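Local coordinates for protein myosin-2 (Saccharomyces cerevisiae, PDB 6IXO) that carries organelles and other cargo along actin cables as a class V myosin, this chain being its globular cargo-binding tail domain, at residues Glu244-Arg249 and Pro315-Lys320; Glu301-Leu306 and Gln336-Tyr341. One frame throughout, in Å; residues are numbered along the deposited sequence.

Contact 1 of 2, residues Glu244-Arg249 and Pro315-Lys320. With SO4 (sulfate ion), chain C.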
# COMPACT_ATOMS: atom_id res chain seq x y z
N GLU A 244 -14.95 -15.92 7.23
CA GLU A 244 -15.48 -15.98 8.60
C GLU A 244 -16.98 -16.19 8.56
O GLU A 244 -17.54 -16.99 9.34
CB GLU A 244 -15.17 -14.70 9.38
CG GLU A 244 -13.66 -14.56 9.73
CD GLU A 244 -13.18 -15.65 10.68
OE1 GLU A 244 -13.97 -16.11 11.55
OE2 GLU A 244 -12.02 -16.06 10.55
N LEU A 245 -17.64 -15.46 7.67
CA LEU A 245 -19.08 -15.58 7.58
C LEU A 245 -19.50 -16.99 7.24
O LEU A 245 -20.44 -17.54 7.81
CB LEU A 245 -19.63 -14.60 6.53
CG LEU A 245 -19.73 -13.17 7.00
CD1 LEU A 245 -19.79 -12.22 5.74
CD2 LEU A 245 -21.00 -13.00 7.84
N ILE A 246 -18.81 -17.62 6.29
CA ILE A 246 -19.35 -18.88 5.78
C ILE A 246 -19.19 -20.04 6.79
O ILE A 246 -19.86 -21.10 6.68
CB ILE A 246 -18.70 -19.27 4.42
CG1 ILE A 246 -19.62 -20.28 3.69
CG2 ILE A 246 -17.21 -19.73 4.60
CD1 ILE A 246 -19.30 -20.53 2.26
N MET A 247 -18.31 -19.87 7.78
CA MET A 247 -18.17 -20.90 8.84
C MET A 247 -19.23 -20.80 9.94
O MET A 247 -19.35 -21.70 10.77
CB MET A 247 -16.79 -20.80 9.49
CG MET A 247 -15.65 -21.07 8.53
SD MET A 247 -14.05 -21.24 9.39
CE MET A 247 -13.71 -19.52 9.78
N LYS A 248 -19.97 -19.70 10.00
CA LYS A 248 -20.79 -19.47 11.18
C LYS A 248 -22.12 -20.21 11.06
O LYS A 248 -22.83 -20.06 10.08
CB LYS A 248 -21.02 -17.97 11.41
CG LYS A 248 -19.68 -17.30 11.85
CD LYS A 248 -19.87 -15.82 12.14
CE LYS A 248 -18.51 -15.18 12.50
NZ LYS A 248 -18.05 -15.58 13.85
N ARG A 249 -22.41 -21.05 12.04
CA ARG A 249 -23.58 -21.94 11.91
C ARG A 249 -24.75 -21.49 12.74
O ARG A 249 -25.90 -21.97 12.56
CB ARG A 249 -23.17 -23.38 12.27
CG ARG A 249 -22.24 -23.91 11.22
CD ARG A 249 -21.74 -25.27 11.51
NE ARG A 249 -22.79 -26.23 11.24
CZ ARG A 249 -22.55 -27.50 10.96
NH1 ARG A 249 -23.55 -28.35 10.73
NH2 ARG A 249 -21.28 -27.92 10.91
N PRO A 315 -21.96 -23.12 -6.27
CA PRO A 315 -23.10 -23.80 -5.64
C PRO A 315 -22.79 -24.34 -4.22
O PRO A 315 -23.68 -24.28 -3.35
CB PRO A 315 -23.40 -24.94 -6.62
CG PRO A 315 -22.97 -24.43 -7.93
CD PRO A 315 -21.69 -23.65 -7.61
N ALA A 316 -21.57 -24.82 -3.98
CA ALA A 316 -21.24 -25.35 -2.65
C ALA A 316 -21.28 -24.23 -1.61
O ALA A 316 -21.65 -24.45 -0.46
CB ALA A 316 -19.85 -26.03 -2.66
N GLN A 317 -20.87 -23.02 -2.01
CA GLN A 317 -20.97 -21.86 -1.11
C GLN A 317 -22.42 -21.47 -0.86
O GLN A 317 -22.78 -21.16 0.28
CB GLN A 317 -20.20 -20.66 -1.67
CG GLN A 317 -18.67 -20.90 -1.68
CD GLN A 317 -17.90 -19.88 -2.52
OE1 GLN A 317 -18.44 -19.31 -3.46
NE2 GLN A 317 -16.63 -19.67 -2.18
N LEU A 318 -23.23 -21.43 -1.91
CA LEU A 318 -24.67 -21.18 -1.76
C LEU A 318 -25.24 -22.18 -0.76
O LEU A 318 -26.06 -21.82 0.10
CB LEU A 318 -25.40 -21.32 -3.09
CG LEU A 318 -25.05 -20.25 -4.12
CD1 LEU A 318 -25.82 -20.46 -5.42
CD2 LEU A 318 -25.32 -18.87 -3.56
N GLN A 319 -24.83 -23.43 -0.88
CA GLN A 319 -25.43 -24.46 -0.04
C GLN A 319 -25.07 -24.28 1.43
O GLN A 319 -25.93 -24.44 2.29
CB GLN A 319 -25.00 -25.86 -0.49
CG GLN A 319 -25.59 -26.96 0.37
CD GLN A 319 -25.13 -28.31 -0.08
OE1 GLN A 319 -24.02 -28.44 -0.59
NE2 GLN A 319 -25.97 -29.33 0.08
N LYS A 320 -23.79 -23.99 1.73
CA LYS A 320 -23.38 -23.73 3.11
C LYS A 320 -24.15 -22.58 3.72
O LYS A 320 -24.58 -22.62 4.86
CB LYS A 320 -21.88 -23.40 3.21
CG LYS A 320 -20.95 -24.55 2.99
CD LYS A 320 -21.03 -25.57 4.11
CE LYS A 320 -20.19 -26.80 3.77
NZ LYS A 320 -20.12 -27.74 4.91
S SO4 C . -21.43 -30.73 9.01
O1 SO4 C . -21.14 -31.98 8.31
O2 SO4 C . -22.40 -30.98 10.08
O3 SO4 C . -20.20 -30.19 9.59
O4 SO4 C . -21.98 -29.76 8.07
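With CG1 of I246 anti to the backbone N (chi1 -160°) and CD1 carried straight on (chi2 168°), the isoleucine reaches from the last turn of helix 223-247 to the side of K320 and Q317 on helix 315-323. This is helix-to-helix packing inside the DIL domain of the all-helical globular tail, and it is small, burying 126 Å² in all. I246 CG1 lies 3.9 Å from K320 CB, the isoleucine lying roughly perpendicular to the lysine chain, while I246 CD1 rests 4.0 Å from Q317 CG. No hydrogen bond joins the two segments; what meets across them is aliphatic carbon, including K320 CB and Q317 CG of two polar residues. The polar end of Q317 turns to other partners: OE1 accepts from the backbone N of T314, and NE2 donates to the carbonyl of I368. K320 offers only the base of its chain to the isoleucine; a bend at chi2 (-68°) leads its amine off toward a sulfate ion, probably from the crystallisation liquor. R249, three residues on from I246, grips that sulfate with both terminal nitrogens. R249 NH1 donates to sulfate O2 at 2.9 Å, with O2 in the guanidinium plane, and R249 NH2 donates to sulfate O3 at 2.8 Å.

Contact 2 of 2, residues Glu301-Leu306 and Gln336-Tyr341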
# COMPACT_ATOMS: atom_id res chain seq x y z
N GLU A 301 -37.83 -21.26 -8.22
CA GLU A 301 -37.48 -20.07 -8.98
C GLU A 301 -36.68 -19.06 -8.15
O GLU A 301 -35.77 -18.40 -8.68
CB GLU A 301 -38.72 -19.41 -9.54
CG GLU A 301 -38.39 -18.37 -10.58
CD GLU A 301 -39.57 -17.52 -10.95
OE1 GLU A 301 -40.67 -17.79 -10.43
OE2 GLU A 301 -39.39 -16.58 -11.76
N ASP A 302 -37.02 -18.94 -6.87
CA ASP A 302 -36.24 -18.10 -5.95
C ASP A 302 -34.77 -18.50 -6.00
O ASP A 302 -33.86 -17.65 -6.00
CB ASP A 302 -36.75 -18.23 -4.51
CG ASP A 302 -38.03 -17.46 -4.25
OD1 ASP A 302 -38.41 -16.58 -5.05
OD2 ASP A 302 -38.66 -17.72 -3.20
N ILE A 303 -34.55 -19.80 -6.00
CA ILE A 303 -33.18 -20.30 -5.97
C ILE A 303 -32.52 -20.06 -7.33
O ILE A 303 -31.36 -19.67 -7.38
CB ILE A 303 -33.14 -21.79 -5.56
CG1 ILE A 303 -33.64 -21.94 -4.11
CG2 ILE A 303 -31.74 -22.34 -5.67
CD1 ILE A 303 -32.87 -21.05 -3.08
N ASP A 304 -33.25 -20.24 -8.43
CA ASP A 304 -32.66 -19.96 -9.74
C ASP A 304 -32.31 -18.47 -9.87
O ASP A 304 -31.28 -18.12 -10.44
CB ASP A 304 -33.58 -20.39 -10.88
CG ASP A 304 -33.74 -21.90 -10.97
OD1 ASP A 304 -32.82 -22.62 -10.53
OD2 ASP A 304 -34.79 -22.37 -11.48
N ILE A 305 -33.16 -17.61 -9.32
CA ILE A 305 -32.89 -16.17 -9.36
C ILE A 305 -31.67 -15.81 -8.48
O ILE A 305 -30.81 -15.02 -8.87
CB ILE A 305 -34.12 -15.36 -8.93
CG1 ILE A 305 -35.26 -15.54 -9.93
CG2 ILE A 305 -33.80 -13.88 -8.79
CD1 ILE A 305 -36.63 -15.15 -9.38
N LEU A 306 -31.64 -16.40 -7.29
CA LEU A 306 -30.55 -16.19 -6.34
C LEU A 306 -29.20 -16.57 -6.97
O LEU A 306 -28.19 -15.90 -6.77
CB LEU A 306 -30.81 -17.01 -5.07
CG LEU A 306 -29.69 -17.08 -4.03
CD1 LEU A 306 -29.51 -15.71 -3.40
CD2 LEU A 306 -30.02 -18.11 -2.98
N GLN A 336 -37.89 -28.16 2.64
CA GLN A 336 -36.97 -29.26 2.38
C GLN A 336 -36.73 -29.38 0.89
O GLN A 336 -35.59 -29.59 0.45
CB GLN A 336 -37.53 -30.57 2.94
CG GLN A 336 -37.66 -30.53 4.44
CD GLN A 336 -36.34 -30.17 5.09
OE1 GLN A 336 -35.36 -30.88 4.93
NE2 GLN A 336 -36.30 -29.04 5.80
N GLU A 337 -37.81 -29.21 0.13
CA GLU A 337 -37.79 -29.16 -1.33
C GLU A 337 -36.66 -28.23 -1.84
O GLU A 337 -35.95 -28.55 -2.79
CB GLU A 337 -39.15 -28.69 -1.85
CG GLU A 337 -40.37 -29.36 -1.16
CD GLU A 337 -40.94 -28.58 0.04
OE1 GLU A 337 -40.89 -29.10 1.19
OE2 GLU A 337 -41.47 -27.47 -0.16
N ILE A 338 -36.49 -27.09 -1.19
CA ILE A 338 -35.49 -26.14 -1.66
C ILE A 338 -34.09 -26.60 -1.23
O ILE A 338 -33.14 -26.51 -2.02
CB ILE A 338 -35.82 -24.71 -1.18
CG1 ILE A 338 -36.61 -23.93 -2.25
CG2 ILE A 338 -34.53 -23.91 -0.88
CD1 ILE A 338 -37.79 -24.64 -2.89
N LEU A 339 -33.96 -27.15 -0.02
CA LEU A 339 -32.66 -27.64 0.43
C LEU A 339 -32.17 -28.79 -0.46
O LEU A 339 -30.99 -28.88 -0.77
CB LEU A 339 -32.71 -28.09 1.90
CG LEU A 339 -32.89 -27.01 2.99
CD1 LEU A 339 -32.99 -27.64 4.38
CD2 LEU A 339 -31.74 -25.98 2.96
N ARG A 340 -33.07 -29.66 -0.89
CA ARG A 340 -32.62 -30.77 -1.72
C ARG A 340 -32.36 -30.28 -3.14
O ARG A 340 -31.49 -30.81 -3.82
CB ARG A 340 -33.63 -31.94 -1.69
CG ARG A 340 -34.87 -31.82 -2.57
CD ARG A 340 -35.75 -33.11 -2.44
NE ARG A 340 -35.71 -33.61 -1.06
CZ ARG A 340 -36.71 -33.50 -0.19
NH1 ARG A 340 -37.86 -32.95 -0.54
NH2 ARG A 340 -36.55 -33.97 1.05
N TYR A 341 -33.09 -29.26 -3.57
CA TYR A 341 -32.82 -28.67 -4.88
C TYR A 341 -31.39 -28.12 -4.93
O TYR A 341 -30.64 -28.37 -5.88
CB TYR A 341 -33.81 -27.56 -5.18
CG TYR A 341 -33.61 -26.91 -6.53
CD1 TYR A 341 -33.66 -27.67 -7.69
CD2 TYR A 341 -33.43 -25.54 -6.66
CE1 TYR A 341 -33.50 -27.08 -8.94
CE2 TYR A 341 -33.27 -24.94 -7.90
CZ TYR A 341 -33.31 -25.72 -9.04
OH TYR A 341 -33.15 -25.15 -10.29
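A pair of helices in the all-helical cargo-binding tail, 300-309 and 336-350, meets here through I303 and D304 on the first and I338 and Y341 on the second. Their short segments run in roughly the same direction, at 40° to each other, with axes 10.7 Å apart at closest approach. Y341 contributes most to the seam. Its CG stands anti to the backbone N (chi1 -178°), which sends the ring across to helix 300-309, where it meets its neighbours with its edge. I303 CG2 touches Y341 CD2 at 3.8 Å, and I303 CB lies in the ring plane beside the same edge; the isoleucine and the tyrosine run alongside one another, pointing opposite ways. The other branch of I303 serves the second isoleucine: I303 CG1 packs on I338 CG2 at 3.9 Å. I303 is thus shared, one methyl for the ring and the longer branch for I338, both of its partners also touching I300 one turn earlier. Beside this apolar patch the phenol finds a polar mate in the carboxylate of D304, whose plane is turned 68° from the ring. A phenylalanine in place of Y341 could keep the ring packed on I303 but would probably leave the D304 carboxylate without its phenol donor and remove the polar tie between the helices. The tyrosine hydroxyl is the donor in that bond: Y341 OH donates a hydrogen bond to the syn lone pair of D304 OD1, 2.6 Å away.

From the N terminus, the chain first passes 244-249 at the end of helix 223-247, then 301-306, 315-320 and 336-341, so the two contacts cross rather than nest. Contact 1 closes the longer loop, with 65 mostly helical residues between its segments; contact 2 closes a shorter one of 29 residues that includes helix 315-323. Their centres lie 16 Å apart and they do not touch. Helix 315-323, which carries one side of contact 1, also sits against both helices of contact 2: I322 meets L306 and L339, and Q319 packs on helix 336-350. Together the two contacts tie the end of helix 223-247 to the helices at one end of the elongated tail domain.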